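Local coordinates for aryl acylamidase (bacterium CSBL00001, PDB 4YJ6), which probably hydrolyses the amide bond of N-acylated aromatic amines, as an enzyme of the amidase signature family, at residues F200-G205 / L236-L241; R295-L300 / M458-D463; G440-S445 / L468-A473. All coordinates share one frame; numbering follows the deposited sequence.

Contact 1 of 3, residues F200-G205 / L236-L241; sequences FQPSIG and LAMNVL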
# COMPACT_ATOMS: atom_id res chain seq x y z
N PHE A 200 6.16 -0.22 1.46
CA PHE A 200 6.93 -1.47 1.35
C PHE A 200 6.02 -2.66 1.02
O PHE A 200 5.18 -3.03 1.85
CB PHE A 200 7.71 -1.79 2.65
CG PHE A 200 8.72 -2.89 2.44
CD1 PHE A 200 10.01 -2.57 2.02
CD2 PHE A 200 8.39 -4.21 2.62
CE1 PHE A 200 10.96 -3.57 1.78
CE2 PHE A 200 9.32 -5.22 2.39
CZ PHE A 200 10.60 -4.89 1.95
N GLN A 201 6.21 -3.24 -0.17
CA GLN A 201 5.43 -4.41 -0.63
C GLN A 201 6.33 -5.65 -0.51
O GLN A 201 7.28 -5.83 -1.29
CB GLN A 201 4.94 -4.20 -2.09
CG GLN A 201 4.30 -5.48 -2.73
CD GLN A 201 5.22 -6.06 -3.78
OE1 GLN A 201 5.59 -5.36 -4.73
NE2 GLN A 201 5.62 -7.31 -3.61
N PRO A 202 6.05 -6.51 0.47
CA PRO A 202 6.97 -7.63 0.73
C PRO A 202 6.92 -8.73 -0.32
O PRO A 202 5.96 -8.81 -1.11
CB PRO A 202 6.45 -8.22 2.09
CG PRO A 202 5.35 -7.34 2.54
CD PRO A 202 4.88 -6.52 1.36
N SER A 203 7.93 -9.60 -0.30
CA SER A 203 7.92 -10.79 -1.15
C SER A 203 6.66 -11.59 -0.91
O SER A 203 6.20 -11.67 0.23
CB SER A 203 9.11 -11.69 -0.76
OG SER A 203 10.34 -11.04 -1.05
N ILE A 204 6.15 -12.30 -1.93
CA ILE A 204 5.03 -13.19 -1.66
C ILE A 204 5.45 -14.22 -0.57
O ILE A 204 6.54 -14.80 -0.59
CB ILE A 204 4.46 -13.84 -2.97
CG1 ILE A 204 3.23 -14.71 -2.65
CG2 ILE A 204 5.55 -14.72 -3.67
CD1 ILE A 204 1.96 -13.89 -2.11
N GLY A 205 4.54 -14.45 0.38
CA GLY A 205 4.80 -15.38 1.49
C GLY A 205 5.52 -14.78 2.68
O GLY A 205 5.65 -15.46 3.70
N LEU A 236 10.94 -1.70 11.14
CA LEU A 236 10.39 -2.09 12.44
C LEU A 236 9.00 -2.77 12.25
O LEU A 236 8.71 -3.83 12.86
CB LEU A 236 10.27 -0.87 13.37
CG LEU A 236 11.62 -0.31 13.83
CD1 LEU A 236 11.38 0.97 14.61
CD2 LEU A 236 12.51 -1.29 14.68
N ALA A 237 8.14 -2.17 11.43
CA ALA A 237 6.83 -2.74 11.15
C ALA A 237 6.96 -4.11 10.47
O ALA A 237 6.21 -5.05 10.78
CB ALA A 237 5.99 -1.82 10.29
N MSE A 238 7.91 -4.25 9.57
CA MSE A 238 8.09 -5.54 8.90
C MSE A 238 8.59 -6.60 9.86
O MSE A 238 8.25 -7.76 9.71
CB MSE A 238 9.09 -5.40 7.73
CG MSE A 238 8.49 -4.68 6.55
SE MSE A 238 6.89 -5.58 5.91
CE MSE A 238 7.58 -7.38 5.53
N ASN A 239 9.40 -6.23 10.84
CA ASN A 239 9.79 -7.21 11.85
C ASN A 239 8.60 -7.79 12.59
O ASN A 239 8.62 -8.94 12.98
CB ASN A 239 10.79 -6.61 12.84
CG ASN A 239 12.22 -6.72 12.34
OD1 ASN A 239 12.49 -7.36 11.33
ND2 ASN A 239 13.15 -6.15 13.10
N VAL A 240 7.56 -6.98 12.76
CA VAL A 240 6.33 -7.45 13.36
C VAL A 240 5.46 -8.23 12.37
O VAL A 240 4.92 -9.27 12.72
CB VAL A 240 5.53 -6.25 13.95
CG1 VAL A 240 4.04 -6.66 14.39
CG2 VAL A 240 6.29 -5.69 15.17
N LEU A 241 5.34 -7.72 11.15
CA LEU A 241 4.34 -8.25 10.20
C LEU A 241 4.78 -9.55 9.59
O LEU A 241 3.93 -10.43 9.34
CB LEU A 241 4.11 -7.23 9.06
CG LEU A 241 3.31 -5.98 9.50
CD1 LEU A 241 3.34 -4.93 8.39
CD2 LEU A 241 1.84 -6.35 9.86
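M238, a selenomethionine of helix 231-241, leans its bent side chain across to F200 and P202, where strand 198-201 runs out into a loop. It also touches P226 of strand 223-228, the neighbour of 198-201 in the sheet, on which A237 rests too. The CG of M238 lies 4.0 Å from CD2 of F200. The SE comes in beside the same corner, 3.9 Å from CD2 of F200, obliquely to the ring: it sits 4.9 Å from the ring centroid and 58° off the ring normal, a Met-aromatic contact in which the side chains cross at about a right angle. The chain of M238 is bent about CB-CG and CG-SE (chi2 -58°, chi3 -57°), and this double bend carries its CE to the pyrrolidine ring, 3.7 Å from CB of P202. Further along, N239 turns to F258 and D257, and L241 packs on Y116 and M120 of helix 115-122; within 236-241 M238 alone touches 200-205.

Opposite the helix, P202 is held through its carbonyl: NE2 of Q201 donates to O of P202 at 2.9 Å, arriving from above the carbonyl plane. F200 also meets V470 and I471, which ties helix 467-480 to the same ring. No hydrogen bond crosses between 200-205 and 236-241; the union rests on the selenium (sulfur in the natural methionine) and methyl of M238 against an aromatic ring and a proline, so shape and dispersion rather than directed bonds hold helix to strand.

Contact 2 of 3, residues R295-L300 / M458-D463; sequences RVFTEL and MLIIGD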
# COMPACT_ATOMS: atom_id res chain seq x y z
N ARG A 295 20.92 7.96 -10.38
CA ARG A 295 22.32 8.35 -10.30
C ARG A 295 22.77 8.52 -8.88
O ARG A 295 23.97 8.49 -8.60
CB ARG A 295 22.56 9.61 -11.12
CG ARG A 295 22.61 9.26 -12.62
CD ARG A 295 22.52 10.46 -13.48
NE ARG A 295 22.96 10.14 -14.84
CZ ARG A 295 22.17 9.71 -15.81
NH1 ARG A 295 20.86 9.52 -15.61
NH2 ARG A 295 22.71 9.48 -17.03
N VAL A 296 21.82 8.64 -7.95
CA VAL A 296 22.19 8.69 -6.54
C VAL A 296 22.94 7.42 -6.19
O VAL A 296 23.92 7.45 -5.43
CB VAL A 296 20.96 8.89 -5.64
CG1 VAL A 296 21.33 8.73 -4.12
CG2 VAL A 296 20.32 10.27 -5.93
N PHE A 297 22.52 6.30 -6.77
CA PHE A 297 23.15 5.03 -6.43
C PHE A 297 24.57 4.90 -6.99
O PHE A 297 25.41 4.26 -6.38
CB PHE A 297 22.30 3.89 -6.94
CG PHE A 297 21.01 3.74 -6.18
CD1 PHE A 297 21.01 3.30 -4.88
CD2 PHE A 297 19.80 4.07 -6.77
CE1 PHE A 297 19.79 3.18 -4.16
CE2 PHE A 297 18.59 3.94 -6.05
CZ PHE A 297 18.60 3.49 -4.76
N THR A 298 24.83 5.53 -8.13
CA THR A 298 26.17 5.43 -8.72
C THR A 298 27.16 6.15 -7.79
O THR A 298 28.31 5.75 -7.70
CB THR A 298 26.25 6.04 -10.13
OG1 THR A 298 26.10 7.46 -10.03
CG2 THR A 298 25.21 5.49 -11.05
N GLU A 299 26.72 7.20 -7.11
CA GLU A 299 27.59 7.90 -6.15
C GLU A 299 27.85 7.11 -4.89
O GLU A 299 28.82 7.38 -4.17
CB GLU A 299 27.01 9.25 -5.77
CG GLU A 299 27.00 10.21 -6.90
CD GLU A 299 28.39 10.40 -7.50
OE1 GLU A 299 29.33 10.68 -6.72
OE2 GLU A 299 28.54 10.24 -8.75
N LEU A 300 26.97 6.15 -4.59
CA LEU A 300 27.16 5.30 -3.44
C LEU A 300 27.94 4.02 -3.74
O LEU A 300 28.01 3.12 -2.90
CB LEU A 300 25.80 4.95 -2.84
CG LEU A 300 24.99 6.17 -2.42
CD1 LEU A 300 23.61 5.71 -2.01
CD2 LEU A 300 25.66 6.93 -1.25
N MSE A 458 9.95 6.47 -6.90
CA MSE A 458 10.73 5.48 -7.63
C MSE A 458 10.56 4.11 -6.99
O MSE A 458 10.58 3.99 -5.77
CB MSE A 458 12.20 5.85 -7.57
CG MSE A 458 13.06 4.70 -7.99
SE MSE A 458 14.87 5.41 -8.17
CE MSE A 458 15.30 5.51 -6.32
N LEU A 459 10.36 3.08 -7.82
CA LEU A 459 10.19 1.72 -7.29
C LEU A 459 11.53 1.03 -7.29
O LEU A 459 12.25 1.05 -8.29
CB LEU A 459 9.22 0.94 -8.18
CG LEU A 459 8.73 -0.37 -7.52
CD1 LEU A 459 7.84 0.00 -6.31
CD2 LEU A 459 7.93 -1.20 -8.52
N ILE A 460 11.88 0.44 -6.16
CA ILE A 460 13.05 -0.41 -6.05
C ILE A 460 12.56 -1.85 -5.96
O ILE A 460 11.81 -2.18 -5.03
CB ILE A 460 13.82 -0.06 -4.76
CG1 ILE A 460 14.25 1.42 -4.79
CG2 ILE A 460 15.03 -1.04 -4.53
CD1 ILE A 460 15.04 1.87 -3.53
N ILE A 461 12.96 -2.69 -6.91
CA ILE A 461 12.51 -4.08 -6.92
C ILE A 461 13.70 -5.00 -6.61
O ILE A 461 14.79 -4.84 -7.20
CB ILE A 461 11.94 -4.46 -8.32
CG1 ILE A 461 10.85 -3.45 -8.76
CG2 ILE A 461 11.39 -5.92 -8.30
CD1 ILE A 461 10.25 -3.75 -10.21
N GLY A 462 13.49 -5.98 -5.71
CA GLY A 462 14.52 -6.99 -5.48
C GLY A 462 14.17 -8.32 -6.10
O GLY A 462 13.05 -8.53 -6.58
N ASP A 463 15.15 -9.22 -6.08
CA ASP A 463 14.95 -10.60 -6.53
C ASP A 463 13.91 -11.23 -5.60
O ASP A 463 13.62 -10.71 -4.52
CB ASP A 463 16.28 -11.35 -6.39
CG ASP A 463 16.31 -12.69 -7.09
OD1 ASP A 463 15.40 -13.05 -7.86
OD2 ASP A 463 17.33 -13.39 -6.88
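F297 and M458 approach from opposite directions, the phenylalanine from the last turns of helix 284-299 and the selenomethionine from strand 454-462. M458 runs out nearly straight, with CG anti to its backbone N (chi1 165°), and bends only at its last torsion. Its methyl therefore ends near the plane of the F297 ring, meeting the edge, with CE of M458 3.7 Å from CE2 of F297. Two residues along the strand, I460 reaches from the same strand face and crosses the phenylalanine obliquely, its CD1 4.1 Å from CZ of F297. The methyl of M458 thus meets CE2 and, farther off, CZ, while that of I460 meets CZ. The backbones stay well apart, with the CA atoms of F297 and I460 11.5 Å from each other, so long side chains bridge the gap.

F297 also packs on L396 of the adjoining strand 394-398, while V296 and M458 both touch F477 of helix 467-480. On the helix itself the backbone bonds are weak, and the hydroxyl of T298 adds a firmer tie: OG1 of T298 donates to O of R295 at 2.8 Å, in the carbonyl plane and on a lone pair. Across the interface the chemistry is wholly apolar: a methyl at a ring edge and another beside it fasten the helix end to the sheet by dispersion and exclusion of water.

Contact 3 of 3, residues G440-S445 / L468-A473; sequences GHPSAS and LDVIAA
S443, whose backbone C lies 4.1 Å from CG1 of V470, turns its own side chain the other way: its OG is hydrogen-bonded to OE1 of Q201 on the neighbouring strand 198-201. OE1 of Q201 also binds T436, so the polar end of S443 is held at the side of the strand away from the helix. On the other side V470 of helix 467-480 straddles the chain with its two methyls. CG1 of V470, trans to the main-chain nitrogen (chi1 177°), presses on A444, 3.6 Å from CB of A444. CG2 of V470 meets P442, two residues earlier, 3.9 Å from O of P442 and 4.1 Å from CG of P442. That carbonyl of P442 accepts a bond from G462 of strand 454-462, which leaves the methyl as a mere neighbour.

The CA atoms of S443 and V470 are just 6.5 Å apart, close enough for so short a side chain to fill the space. Cutting V470 back to an alanine would probably open a gap over P442 and A444 and leave the helix less firmly seated. Polar bonds thus tie strand to strand, while between these two segments the methyls of V470 carry the join to helix 467-480 by apolar contact.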
# COMPACT_ATOMS: atom_id res chain seq x y z
N GLY A 440 5.68 -11.53 -7.94
CA GLY A 440 5.90 -11.96 -6.57
C GLY A 440 7.13 -11.33 -5.93
O GLY A 440 7.40 -11.55 -4.76
N HIS A 441 7.86 -10.52 -6.67
CA HIS A 441 9.09 -9.87 -6.16
C HIS A 441 8.77 -8.80 -5.16
O HIS A 441 7.79 -8.11 -5.31
CB HIS A 441 9.81 -9.21 -7.35
CG HIS A 441 10.32 -10.19 -8.34
ND1 HIS A 441 9.48 -10.88 -9.22
CD2 HIS A 441 11.57 -10.66 -8.57
CE1 HIS A 441 10.21 -11.71 -9.93
NE2 HIS A 441 11.48 -11.62 -9.55
N PRO A 442 9.61 -8.65 -4.13
CA PRO A 442 9.44 -7.55 -3.17
C PRO A 442 9.77 -6.20 -3.85
O PRO A 442 10.68 -6.18 -4.67
CB PRO A 442 10.49 -7.87 -2.11
CG PRO A 442 11.63 -8.59 -2.87
CD PRO A 442 10.82 -9.46 -3.86
N SER A 443 9.10 -5.12 -3.49
CA SER A 443 9.46 -3.82 -4.02
C SER A 443 9.00 -2.73 -3.05
O SER A 443 8.10 -2.96 -2.25
CB SER A 443 8.84 -3.59 -5.41
OG SER A 443 7.41 -3.49 -5.35
N ALA A 444 9.61 -1.56 -3.15
CA ALA A 444 9.17 -0.46 -2.30
C ALA A 444 9.17 0.81 -3.12
O ALA A 444 10.04 1.01 -3.95
CB ALA A 444 10.10 -0.31 -1.09
N SER A 445 8.18 1.67 -2.89
CA SER A 445 8.19 2.99 -3.50
C SER A 445 8.93 3.95 -2.57
O SER A 445 8.52 4.14 -1.42
CB SER A 445 6.78 3.49 -3.77
OG SER A 445 6.86 4.77 -4.43
N LEU A 468 15.45 -7.83 2.19
CA LEU A 468 16.47 -7.02 2.89
C LEU A 468 17.27 -6.18 1.87
O LEU A 468 17.69 -5.08 2.18
CB LEU A 468 17.44 -7.92 3.68
CG LEU A 468 16.79 -8.69 4.84
CD1 LEU A 468 17.82 -9.34 5.78
CD2 LEU A 468 15.92 -7.79 5.61
N ASP A 469 17.45 -6.67 0.64
CA ASP A 469 18.15 -5.88 -0.39
C ASP A 469 17.34 -4.62 -0.68
O ASP A 469 17.89 -3.54 -0.94
CB ASP A 469 18.29 -6.66 -1.70
CG ASP A 469 19.40 -7.72 -1.68
OD1 ASP A 469 20.23 -7.72 -0.74
OD2 ASP A 469 19.45 -8.54 -2.63
N VAL A 470 16.02 -4.75 -0.71
CA VAL A 470 15.14 -3.60 -0.97
C VAL A 470 15.27 -2.61 0.18
O VAL A 470 15.39 -1.40 -0.05
CB VAL A 470 13.68 -4.02 -1.15
CG1 VAL A 470 12.76 -2.78 -1.35
CG2 VAL A 470 13.55 -4.96 -2.37
N ILE A 471 15.23 -3.10 1.42
CA ILE A 471 15.41 -2.22 2.58
C ILE A 471 16.79 -1.52 2.47
O ILE A 471 16.89 -0.32 2.67
CB ILE A 471 15.35 -3.00 3.91
CG1 ILE A 471 13.93 -3.52 4.18
CG2 ILE A 471 15.82 -2.13 5.06
CD1 ILE A 471 12.89 -2.42 4.50
N ALA A 472 17.84 -2.28 2.17
CA ALA A 472 19.20 -1.70 2.15
C ALA A 472 19.28 -0.57 1.12
O ALA A 472 19.79 0.55 1.40
CB ALA A 472 20.23 -2.76 1.82
N ALA A 473 18.80 -0.83 -0.08
CA ALA A 473 18.83 0.21 -1.13
C ALA A 473 17.96 1.42 -0.76
O ALA A 473 18.30 2.58 -1.05
CB ALA A 473 18.37 -0.39 -2.45

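All three contacts are buried and attach helices to one mixed sheet, through its consecutive neighbours 198-201, 443-451 and 454-462. Contacts 1 and 3 lie deeper, about 11 and 14 Å from the chain centre, measured to their own centres; contact 2, about 20 Å out, has exposed R295 and E299 on the same helical segment. Helix 467-480 links them: it supplies contact 3, meets F200 of contact 1 and touches M458 and I460 of contact 2. Each interface is apolar, yet the means differ. Selenomethionines reach aromatic rings in contacts 1 and 2, whereas a valine suffices in contact 3, where helix and strand come closest.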